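Local coordinates for uncharacterized protein BF1531 (Bacteroides fragilis, PDB 3SLR), which is of unknown function but pairs an SGNH-hydrolase-type FkbH domain with a magnesium-binding phosphatase-like domain, and may hydrolyse ester bonds, at residues T86-E91 / S189-T194; A56-V61 / N193-L198; Q60-I65 / I82-H87. One frame throughout, in Å; residues are numbered along the deposited sequence.

Contact 1: T86-E91 / S189-T194; sequences THKLLE and SVYVNT
Lys88 and His87, neighbours on the first turn of helix 86-94, both meet the phenol end of Tyr191 on helix 188-194. The site lies at the surface of the FkbH N-terminal domain, a five-stranded parallel sheet with strand order 2-1-3-4-5 flanked by helices, as in SGNH hydrolases. The polar link runs from Lys88 NZ to Tyr191 OH, 3.1 Å apart, with the ammonium group at the rim of the phenol and close to the ring plane, and the phenol oxygen acting as acceptor. That is the lesser of two holds on the lysine, since Glu195, just past the helix, takes the same NZ in a salt bridge.

His87 crosses the phenol at a slant. Its CD2 lies 3.4 Å from Tyr191 OH, and its NE2 is 3.5 Å from Tyr191 CE2. The ring planes are inclined at 57° with centroids 4.6 Å apart, an oblique aromatic pair. Tyr191 and His87 both carry CG anti to the backbone N and beside the carbonyl carbon, which extends the two rings toward each other over the 10.5 Å separating their CA atoms. Lys88 instead bends at chi2 (-66°) and then runs straight to NZ.

One shell out, Phe186 meets the His87 ring and Ile197 touches the same side chain, while Ser85 OG caps the start of helix 86-94 at Lys88 N. Near the end of the Tyr191 helix several backbone bonds are weak. A side chain joins in there: Thr194 OG1 donates to Val190 O at 2.7 Å, standing 56° out of the carbonyl plane.

Contact 2: A56-V61 / N193-L198; sequences AEYNQV and NTEIIL
Tyr58 meets Glu195 nearly at a right angle, the phenol ring and the carboxylate having planes 86° apart. Tyr58 sits in the loop between strand 50-55 and helix 61-66 of the SGNH-type domain; Glu195 is the first residue to leave helix 188-194, at the centre of an ST turn. Although the planes are crossed, Glu195 OE1 lies in the plane of the phenol ring, at its edge. Tyr58 OH donates to Glu195 OE1 over 2.5 Å, a very short bond whose exact length deserves caution.

The approach is lopsided. Glu195 OE2 stays 3.8 Å from Tyr58 OH; Lys88 NZ, its salt-bridge partner, also lies close to OE1, so OE1 has both the phenol and the ammonium group beside it. The nearby ammonium group probably favours the charged carboxylate. Tyr58 carries CG anti to its own N, which throws the ring out from the loop, and CB of Asn59 rests 3.5 Å above one ring face, toward the rim. Glu195 answers with a chain bent at chi2 (-72°), bringing the carboxylate round toward the phenol.

Its backbone has positive phi and is also tied to Ala32. Immediately around it the ST turn closes: Ile196 N donates to Thr194 OG1 at 3.1 Å, with an N-H...O angle of 154°.

Contact 3: Q60-I65 / I82-H87; sequences QVERQI and IFHSTH
Glu62 places CG beside its backbone N and then bends at chi2 (76°), which folds the carboxylate toward His84; the histidine, with its CG also beside the backbone N, sends its ring to meet it from the opposite direction. His84 NE2 donates to Glu62 OE2 over 2.8 Å, bent to 147° at the hydrogen. The donor uses the syn side of the carboxylate but lies out of its plane, although the two flat groups are only 18° apart. Tyr125 OH is hydrogen-bonded to His84 ND1, so both ring nitrogens are engaged and the rotation of the imidazole is fixed.

Beside this polar pair runs an apolar one. Val61 CG1, anti to its N, rests 3.7 Å from His84 NE2 and 4.0 Å from Ile82 CG2, while that same methyl of Ile82 lies over one face of the imidazole, toward its rim.

The contact belongs to a beta-alpha-beta crossover: helices 61-66 and 71-75 lie in the connection from edge strand 50-55 to strand 79-83, which passes strand 22-29. Leu28 of strand 22-29 touches Val61 and Ile82, and helix 104-118 closes in with Phe111 on Val61 and Glu62, and Leu115 on Ile82.

From the N terminus, the chain leaves strand 50-55 through the loop that starts contact 2, and enters helix 61-66. Contact 3 closes the short loop from there back to strand 79-83, whose continuation into helix 86-94 starts contact 1. That contact closes a loop of nearly a hundred residues at helix 188-194, and contact 2 ends on the overlapping stretch that runs on from that helix. Contacts 3 and 1 thus follow one another, sharing Thr86 and His87, both nested within the span of contact 2. An ion pair joins contacts 1 and 2, and Ile197 packs on His87 and Phe83. Together they tie the sheet's carboxyl-end loops to helix 188-194 within one domain.

Contact 1: T86-E91 / S189-T194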
loop_
_atom_site.group_PDB
_atom_site.type_symbol
_atom_site.label_atom_id
_atom_site.label_comp_id
_atom_site.label_asym_id
_atom_site.label_seq_id
_atom_site.Cartn_x
_atom_site.Cartn_y
_atom_site.Cartn_z
ATOM N N THR A 86 3.674 -18.014 -4.110
ATOM C CA THR A 86 3.625 -19.054 -3.088
ATOM C C THR A 86 3.198 -20.376 -3.710
ATOM O O THR A 86 3.703 -21.439 -3.355
ATOM C CB THR A 86 2.639 -18.695 -1.971
ATOM O OG1 THR A 86 3.008 -17.432 -1.418
ATOM C CG2 THR A 86 2.645 -19.765 -0.869
ATOM N N HIS A 87 2.254 -20.302 -4.642
ATOM C CA HIS A 87 1.707 -21.492 -5.275
ATOM C C HIS A 87 2.773 -22.369 -5.931
ATOM O O HIS A 87 2.755 -23.597 -5.797
ATOM C CB HIS A 87 0.635 -21.095 -6.301
ATOM C CG HIS A 87 -0.286 -22.217 -6.665
ATOM N ND1 HIS A 87 -1.532 -22.370 -6.091
ATOM C CD2 HIS A 87 -0.124 -23.270 -7.503
ATOM C CE1 HIS A 87 -2.106 -23.457 -6.577
ATOM N NE2 HIS A 87 -1.277 -24.017 -7.442
ATOM N N LYS A 88 3.689 -21.741 -6.653
ATOM C CA LYS A 88 4.731 -22.480 -7.361
ATOM C C LYS A 88 5.813 -22.968 -6.398
ATOM O O LYS A 88 6.396 -24.041 -6.605
ATOM C CB LYS A 88 5.326 -21.638 -8.501
ATOM C CG LYS A 88 4.323 -21.348 -9.626
ATOM C CD LYS A 88 3.912 -22.636 -10.366
ATOM C CE LYS A 88 2.776 -22.361 -11.363
ATOM N NZ LYS A 88 2.459 -23.574 -12.194
ATOM N N LEU A 89 6.059 -22.204 -5.338
ATOM C CA LEU A 89 7.021 -22.610 -4.315
ATOM C C LEU A 89 6.475 -23.824 -3.554
ATOM O O LEU A 89 7.228 -24.720 -3.177
ATOM C CB LEU A 89 7.316 -21.456 -3.343
ATOM C CG LEU A 89 8.404 -21.719 -2.284
ATOM C CD1 LEU A 89 9.779 -21.844 -2.937
ATOM C CD2 LEU A 89 8.415 -20.627 -1.227
ATOM N N LEU A 90 5.161 -23.834 -3.332
ATOM C CA LEU A 90 4.475 -24.961 -2.700
ATOM C C LEU A 90 4.698 -26.227 -3.521
ATOM O O LEU A 90 4.997 -27.291 -2.973
ATOM C CB LEU A 90 2.974 -24.667 -2.600
ATOM C CG LEU A 90 2.108 -25.640 -1.802
ATOM C CD1 LEU A 90 2.439 -25.527 -0.341
ATOM C CD2 LEU A 90 0.621 -25.324 -2.034
ATOM N N GLU A 91 4.569 -26.118 -4.844
ATOM C CA GLU A 91 4.840 -27.265 -5.699
ATOM C C GLU A 91 6.301 -27.702 -5.604
ATOM O O GLU A 91 6.597 -28.894 -5.481
ATOM C CB GLU A 91 4.459 -26.985 -7.152
ATOM C CG GLU A 91 4.892 -28.129 -8.062
ATOM C CD GLU A 91 4.272 -28.079 -9.441
ATOM O OE1 GLU A 91 4.222 -26.990 -10.033
ATOM O OE2 GLU A 91 3.846 -29.140 -9.935
ATOM N N SER A 189 -10.273 -21.612 -11.086
ATOM C CA SER A 189 -10.725 -22.000 -12.413
ATOM C C SER A 189 -9.900 -21.309 -13.500
ATOM O O SER A 189 -9.507 -21.927 -14.485
ATOM C CB SER A 189 -12.207 -21.658 -12.574
ATOM O OG SER A 189 -12.719 -22.220 -13.767
ATOM N N VAL A 190 -9.648 -20.020 -13.313
ATOM C CA VAL A 190 -8.811 -19.266 -14.233
ATOM C C VAL A 190 -7.375 -19.794 -14.223
ATOM O O VAL A 190 -6.779 -20.007 -15.283
ATOM C CB VAL A 190 -8.821 -17.768 -13.883
ATOM C CG1 VAL A 190 -7.711 -17.044 -14.622
ATOM C CG2 VAL A 190 -10.181 -17.165 -14.209
ATOM N N TYR A 191 -6.822 -20.020 -13.032
ATOM C CA TYR A 191 -5.452 -20.524 -12.925
ATOM C C TYR A 191 -5.279 -21.868 -13.633
ATOM O O TYR A 191 -4.299 -22.094 -14.344
ATOM C CB TYR A 191 -5.013 -20.645 -11.460
ATOM C CG TYR A 191 -3.770 -21.486 -11.296
ATOM C CD1 TYR A 191 -2.523 -20.991 -11.654
ATOM C CD2 TYR A 191 -3.846 -22.783 -10.788
ATOM C CE1 TYR A 191 -1.377 -21.764 -11.514
ATOM C CE2 TYR A 191 -2.706 -23.569 -10.646
ATOM C CZ TYR A 191 -1.477 -23.053 -11.003
ATOM O OH TYR A 191 -0.352 -23.828 -10.857
ATOM N N VAL A 192 -6.232 -22.765 -13.439
ATOM C CA VAL A 192 -6.148 -24.073 -14.070
ATOM C C VAL A 192 -6.029 -23.934 -15.591
ATOM O O VAL A 192 -5.237 -24.631 -16.238
ATOM C CB VAL A 192 -7.356 -24.944 -13.657
ATOM C CG1 VAL A 192 -7.519 -26.130 -14.584
ATOM C CG2 VAL A 192 -7.191 -25.400 -12.209
ATOM N N ASN A 193 -6.776 -22.994 -16.156
ATOM C CA ASN A 193 -6.854 -22.877 -17.609
ATOM C C ASN A 193 -5.909 -21.858 -18.247
ATOM O O ASN A 193 -5.758 -21.832 -19.473
ATOM C CB ASN A 193 -8.296 -22.580 -18.016
ATOM C CG ASN A 193 -9.234 -23.712 -17.659
ATOM O OD1 ASN A 193 -10.245 -23.511 -16.984
ATOM N ND2 ASN A 193 -8.890 -24.918 -18.098
ATOM N N THR A 194 -5.268 -21.025 -17.432
ATOM C CA THR A 194 -4.471 -19.932 -17.983
ATOM C C THR A 194 -3.126 -19.702 -17.298
ATOM O O THR A 194 -2.294 -18.948 -17.813
ATOM C CB THR A 194 -5.230 -18.602 -17.941
ATOM O OG1 THR A 194 -5.349 -18.154 -16.583
ATOM C CG2 THR A 194 -6.614 -18.744 -18.569
#

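Contact 2: A56-V61 / N193-L198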
loop_
_atom_site.group_PDB
_atom_site.type_symbol
_atom_site.label_atom_id
_atom_site.label_comp_id
_atom_site.label_asym_id
_atom_site.label_seq_id
_atom_site.Cartn_x
_atom_site.Cartn_y
_atom_site.Cartn_z
ATOM N N ALA A 56 9.535 -10.968 -19.138
ATOM C CA ALA A 56 10.275 -12.189 -19.411
ATOM C C ALA A 56 9.285 -13.241 -19.869
ATOM O O ALA A 56 8.098 -13.177 -19.530
ATOM C CB ALA A 56 11.019 -12.666 -18.175
ATOM N N GLU A 57 9.769 -14.199 -20.653
ATOM C CA GLU A 57 8.940 -15.320 -21.051
ATOM C C GLU A 57 8.508 -16.099 -19.820
ATOM O O GLU A 57 9.128 -15.996 -18.758
ATOM C CB GLU A 57 9.695 -16.233 -22.011
ATOM C CG GLU A 57 10.144 -15.519 -23.272
ATOM C CD GLU A 57 8.997 -14.849 -24.007
ATOM O OE1 GLU A 57 7.908 -15.450 -24.111
ATOM O OE2 GLU A 57 9.179 -13.710 -24.484
ATOM N N TYR A 58 7.457 -16.893 -19.974
ATOM C CA TYR A 58 6.902 -17.663 -18.854
ATOM C C TYR A 58 7.935 -18.459 -18.050
ATOM O O TYR A 58 8.696 -19.259 -18.600
ATOM C CB TYR A 58 5.797 -18.599 -19.356
ATOM C CG TYR A 58 5.223 -19.508 -18.282
ATOM C CD1 TYR A 58 4.245 -19.052 -17.406
ATOM C CD2 TYR A 58 5.652 -20.821 -18.153
ATOM C CE1 TYR A 58 3.715 -19.881 -16.427
ATOM C CE2 TYR A 58 5.130 -21.657 -17.182
ATOM C CZ TYR A 58 4.162 -21.184 -16.322
ATOM O OH TYR A 58 3.650 -22.025 -15.354
ATOM N N ASN A 59 7.937 -18.243 -16.737
ATOM C CA ASN A 59 8.761 -19.011 -15.807
ATOM C C ASN A 59 10.257 -19.035 -16.170
ATOM O O ASN A 59 10.880 -20.094 -16.247
ATOM C CB ASN A 59 8.190 -20.428 -15.650
ATOM C CG ASN A 59 8.879 -21.222 -14.562
ATOM O OD1 ASN A 59 9.314 -20.673 -13.552
ATOM N ND2 ASN A 59 8.975 -22.533 -14.762
ATOM N N GLN A 60 10.825 -17.856 -16.389
ATOM C CA GLN A 60 12.248 -17.736 -16.702
ATOM C C GLN A 60 12.965 -16.771 -15.762
ATOM O O GLN A 60 13.922 -16.105 -16.158
ATOM C CB GLN A 60 12.459 -17.302 -18.162
ATOM C CG GLN A 60 12.019 -18.343 -19.181
ATOM C CD GLN A 60 12.540 -18.046 -20.573
ATOM O OE1 GLN A 60 13.265 -17.073 -20.779
ATOM N NE2 GLN A 60 12.174 -18.887 -21.537
ATOM N N VAL A 61 12.507 -16.702 -14.516
ATOM C CA VAL A 61 13.096 -15.773 -13.565
ATOM C C VAL A 61 14.577 -16.065 -13.375
ATOM O O VAL A 61 15.422 -15.223 -13.650
ATOM C CB VAL A 61 12.389 -15.822 -12.200
ATOM C CG1 VAL A 61 13.118 -14.946 -11.194
ATOM C CG2 VAL A 61 10.944 -15.374 -12.347
ATOM N N ASN A 193 -6.776 -22.994 -16.156
ATOM C CA ASN A 193 -6.854 -22.877 -17.609
ATOM C C ASN A 193 -5.909 -21.858 -18.247
ATOM O O ASN A 193 -5.758 -21.832 -19.473
ATOM C CB ASN A 193 -8.296 -22.580 -18.016
ATOM C CG ASN A 193 -9.234 -23.712 -17.659
ATOM O OD1 ASN A 193 -10.245 -23.511 -16.984
ATOM N ND2 ASN A 193 -8.890 -24.918 -18.098
ATOM N N THR A 194 -5.268 -21.025 -17.432
ATOM C CA THR A 194 -4.471 -19.932 -17.983
ATOM C C THR A 194 -3.126 -19.702 -17.298
ATOM O O THR A 194 -2.294 -18.948 -17.813
ATOM C CB THR A 194 -5.230 -18.602 -17.941
ATOM O OG1 THR A 194 -5.349 -18.154 -16.583
ATOM C CG2 THR A 194 -6.614 -18.744 -18.569
ATOM N N GLU A 195 -2.926 -20.331 -16.144
ATOM C CA GLU A 195 -1.720 -20.113 -15.341
ATOM C C GLU A 195 -1.685 -18.709 -14.716
ATOM O O GLU A 195 -0.673 -18.287 -14.154
ATOM C CB GLU A 195 -0.456 -20.375 -16.160
ATOM C CG GLU A 195 0.034 -21.801 -16.104
ATOM C CD GLU A 195 0.633 -22.142 -14.750
ATOM O OE1 GLU A 195 1.496 -21.376 -14.270
ATOM O OE2 GLU A 195 0.236 -23.167 -14.160
ATOM N N ILE A 196 -2.803 -17.995 -14.790
ATOM C CA ILE A 196 -2.898 -16.701 -14.117
ATOM C C ILE A 196 -3.286 -16.923 -12.656
ATOM O O ILE A 196 -4.306 -17.546 -12.376
ATOM C CB ILE A 196 -3.925 -15.780 -14.794
ATOM C CG1 ILE A 196 -3.546 -15.551 -16.260
ATOM C CG2 ILE A 196 -4.029 -14.441 -14.051
ATOM C CD1 ILE A 196 -4.535 -14.683 -17.018
ATOM N N ILE A 197 -2.470 -16.409 -11.737
ATOM C CA ILE A 197 -2.594 -16.744 -10.318
ATOM C C ILE A 197 -3.355 -15.691 -9.527
ATOM O O ILE A 197 -3.790 -15.946 -8.407
ATOM C CB ILE A 197 -1.199 -16.986 -9.665
ATOM C CG1 ILE A 197 -1.335 -17.845 -8.399
ATOM C CG2 ILE A 197 -0.482 -15.679 -9.382
ATOM C CD1 ILE A 197 -1.334 -19.324 -8.703
ATOM N N LEU A 198 -3.519 -14.506 -10.106
ATOM C CA LEU A 198 -4.293 -13.452 -9.452
ATOM C C LEU A 198 -5.668 -13.314 -10.098
ATOM O O LEU A 198 -5.796 -13.372 -11.316
ATOM C CB LEU A 198 -3.559 -12.109 -9.536
ATOM C CG LEU A 198 -2.238 -12.006 -8.766
ATOM C CD1 LEU A 198 -1.472 -10.745 -9.173
ATOM C CD2 LEU A 198 -2.490 -12.023 -7.272
#

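Contact 3: Q60-I65 / I82-H87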
loop_
_atom_site.group_PDB
_atom_site.type_symbol
_atom_site.label_atom_id
_atom_site.label_comp_id
_atom_site.label_asym_id
_atom_site.label_seq_id
_atom_site.Cartn_x
_atom_site.Cartn_y
_atom_site.Cartn_z
ATOM N N GLN A 60 10.825 -17.856 -16.389
ATOM C CA GLN A 60 12.248 -17.736 -16.702
ATOM C C GLN A 60 12.965 -16.771 -15.762
ATOM O O GLN A 60 13.922 -16.105 -16.158
ATOM C CB GLN A 60 12.459 -17.302 -18.162
ATOM C CG GLN A 60 12.019 -18.343 -19.181
ATOM C CD GLN A 60 12.540 -18.046 -20.573
ATOM O OE1 GLN A 60 13.265 -17.073 -20.779
ATOM N NE2 GLN A 60 12.174 -18.887 -21.537
ATOM N N VAL A 61 12.507 -16.702 -14.516
ATOM C CA VAL A 61 13.096 -15.773 -13.565
ATOM C C VAL A 61 14.577 -16.065 -13.375
ATOM O O VAL A 61 15.422 -15.223 -13.650
ATOM C CB VAL A 61 12.389 -15.822 -12.200
ATOM C CG1 VAL A 61 13.118 -14.946 -11.194
ATOM C CG2 VAL A 61 10.944 -15.374 -12.347
ATOM N N GLU A 62 14.885 -17.270 -12.911
ATOM C CA GLU A 62 16.270 -17.643 -12.652
ATOM C C GLU A 62 17.088 -17.638 -13.945
ATOM O O GLU A 62 18.209 -17.142 -13.979
ATOM C CB GLU A 62 16.335 -19.012 -11.973
ATOM C CG GLU A 62 15.678 -19.053 -10.590
ATOM C CD GLU A 62 14.151 -19.093 -10.653
ATOM O OE1 GLU A 62 13.589 -19.459 -11.710
ATOM O OE2 GLU A 62 13.514 -18.757 -9.637
ATOM N N ARG A 63 16.507 -18.181 -15.007
ATOM C CA ARG A 63 17.163 -18.252 -16.309
ATOM C C ARG A 63 17.681 -16.885 -16.745
ATOM O O ARG A 63 18.836 -16.746 -17.149
ATOM C CB ARG A 63 16.189 -18.816 -17.348
ATOM C CG ARG A 63 16.447 -18.385 -18.783
ATOM C CD ARG A 63 17.549 -19.199 -19.435
ATOM N NE ARG A 63 17.791 -18.772 -20.811
ATOM C CZ ARG A 63 18.555 -19.434 -21.676
ATOM N NH1 ARG A 63 19.153 -20.562 -21.312
ATOM N NH2 ARG A 63 18.719 -18.973 -22.908
ATOM N N GLN A 64 16.827 -15.872 -16.649
ATOM C CA GLN A 64 17.180 -14.532 -17.111
ATOM C C GLN A 64 18.177 -13.835 -16.194
ATOM O O GLN A 64 19.089 -13.154 -16.658
ATOM C CB GLN A 64 15.921 -13.676 -17.253
ATOM C CG GLN A 64 15.050 -14.063 -18.441
ATOM C CD GLN A 64 15.704 -13.710 -19.769
ATOM O OE1 GLN A 64 16.076 -12.562 -20.005
ATOM N NE2 GLN A 64 15.843 -14.699 -20.642
ATOM N N ILE A 65 17.993 -13.999 -14.887
ATOM C CA ILE A 65 18.861 -13.340 -13.918
ATOM C C ILE A 65 20.262 -13.969 -13.889
ATOM O O ILE A 65 21.257 -13.273 -13.675
ATOM C CB ILE A 65 18.224 -13.340 -12.495
ATOM C CG1 ILE A 65 16.903 -12.558 -12.496
ATOM C CG2 ILE A 65 19.176 -12.746 -11.463
ATOM C CD1 ILE A 65 17.034 -11.103 -12.909
ATOM N N ILE A 82 9.976 -8.818 -9.572
ATOM C CA ILE A 82 9.997 -10.282 -9.557
ATOM C C ILE A 82 8.741 -10.790 -8.863
ATOM O O ILE A 82 8.424 -10.371 -7.741
ATOM C CB ILE A 82 11.216 -10.827 -8.775
ATOM C CG1 ILE A 82 12.528 -10.201 -9.277
ATOM C CG2 ILE A 82 11.250 -12.364 -8.815
ATOM C CD1 ILE A 82 12.932 -10.618 -10.676
ATOM N N PHE A 83 8.033 -11.699 -9.522
ATOM C CA PHE A 83 6.859 -12.322 -8.929
ATOM C C PHE A 83 7.068 -13.832 -8.817
ATOM O O PHE A 83 6.754 -14.581 -9.744
ATOM C CB PHE A 83 5.619 -12.024 -9.783
ATOM C CG PHE A 83 4.327 -12.484 -9.163
ATOM C CD1 PHE A 83 4.276 -12.886 -7.832
ATOM C CD2 PHE A 83 3.158 -12.499 -9.918
ATOM C CE1 PHE A 83 3.077 -13.301 -7.261
ATOM C CE2 PHE A 83 1.959 -12.896 -9.366
ATOM C CZ PHE A 83 1.911 -13.305 -8.029
ATOM N N HIS A 84 7.656 -14.257 -7.701
ATOM C CA HIS A 84 7.694 -15.662 -7.301
ATOM C C HIS A 84 6.432 -15.938 -6.485
ATOM O O HIS A 84 6.227 -15.328 -5.434
ATOM C CB HIS A 84 8.894 -15.914 -6.388
ATOM C CG HIS A 84 10.177 -16.191 -7.107
ATOM N ND1 HIS A 84 11.388 -15.702 -6.667
ATOM C CD2 HIS A 84 10.450 -16.952 -8.195
ATOM C CE1 HIS A 84 12.349 -16.126 -7.467
ATOM N NE2 HIS A 84 11.806 -16.892 -8.398
ATOM N N SER A 85 5.602 -16.867 -6.936
ATOM C CA SER A 85 4.335 -17.127 -6.256
ATOM C C SER A 85 4.474 -18.163 -5.156
ATOM O O SER A 85 5.275 -19.100 -5.252
ATOM C CB SER A 85 3.274 -17.591 -7.257
ATOM O OG SER A 85 3.631 -18.852 -7.806
ATOM N N THR A 86 3.674 -18.014 -4.110
ATOM C CA THR A 86 3.625 -19.054 -3.088
ATOM C C THR A 86 3.198 -20.376 -3.710
ATOM O O THR A 86 3.703 -21.439 -3.355
ATOM C CB THR A 86 2.639 -18.695 -1.971
ATOM O OG1 THR A 86 3.008 -17.432 -1.418
ATOM C CG2 THR A 86 2.645 -19.765 -0.869
ATOM N N HIS A 87 2.254 -20.302 -4.642
ATOM C CA HIS A 87 1.707 -21.492 -5.275
ATOM C C HIS A 87 2.773 -22.369 -5.931
ATOM O O HIS A 87 2.755 -23.597 -5.797
ATOM C CB HIS A 87 0.635 -21.095 -6.301
ATOM C CG HIS A 87 -0.286 -22.217 -6.665
ATOM N ND1 HIS A 87 -1.532 -22.370 -6.091
ATOM C CD2 HIS A 87 -0.124 -23.270 -7.503
ATOM C CE1 HIS A 87 -2.106 -23.457 -6.577
ATOM N NE2 HIS A 87 -1.277 -24.017 -7.442
#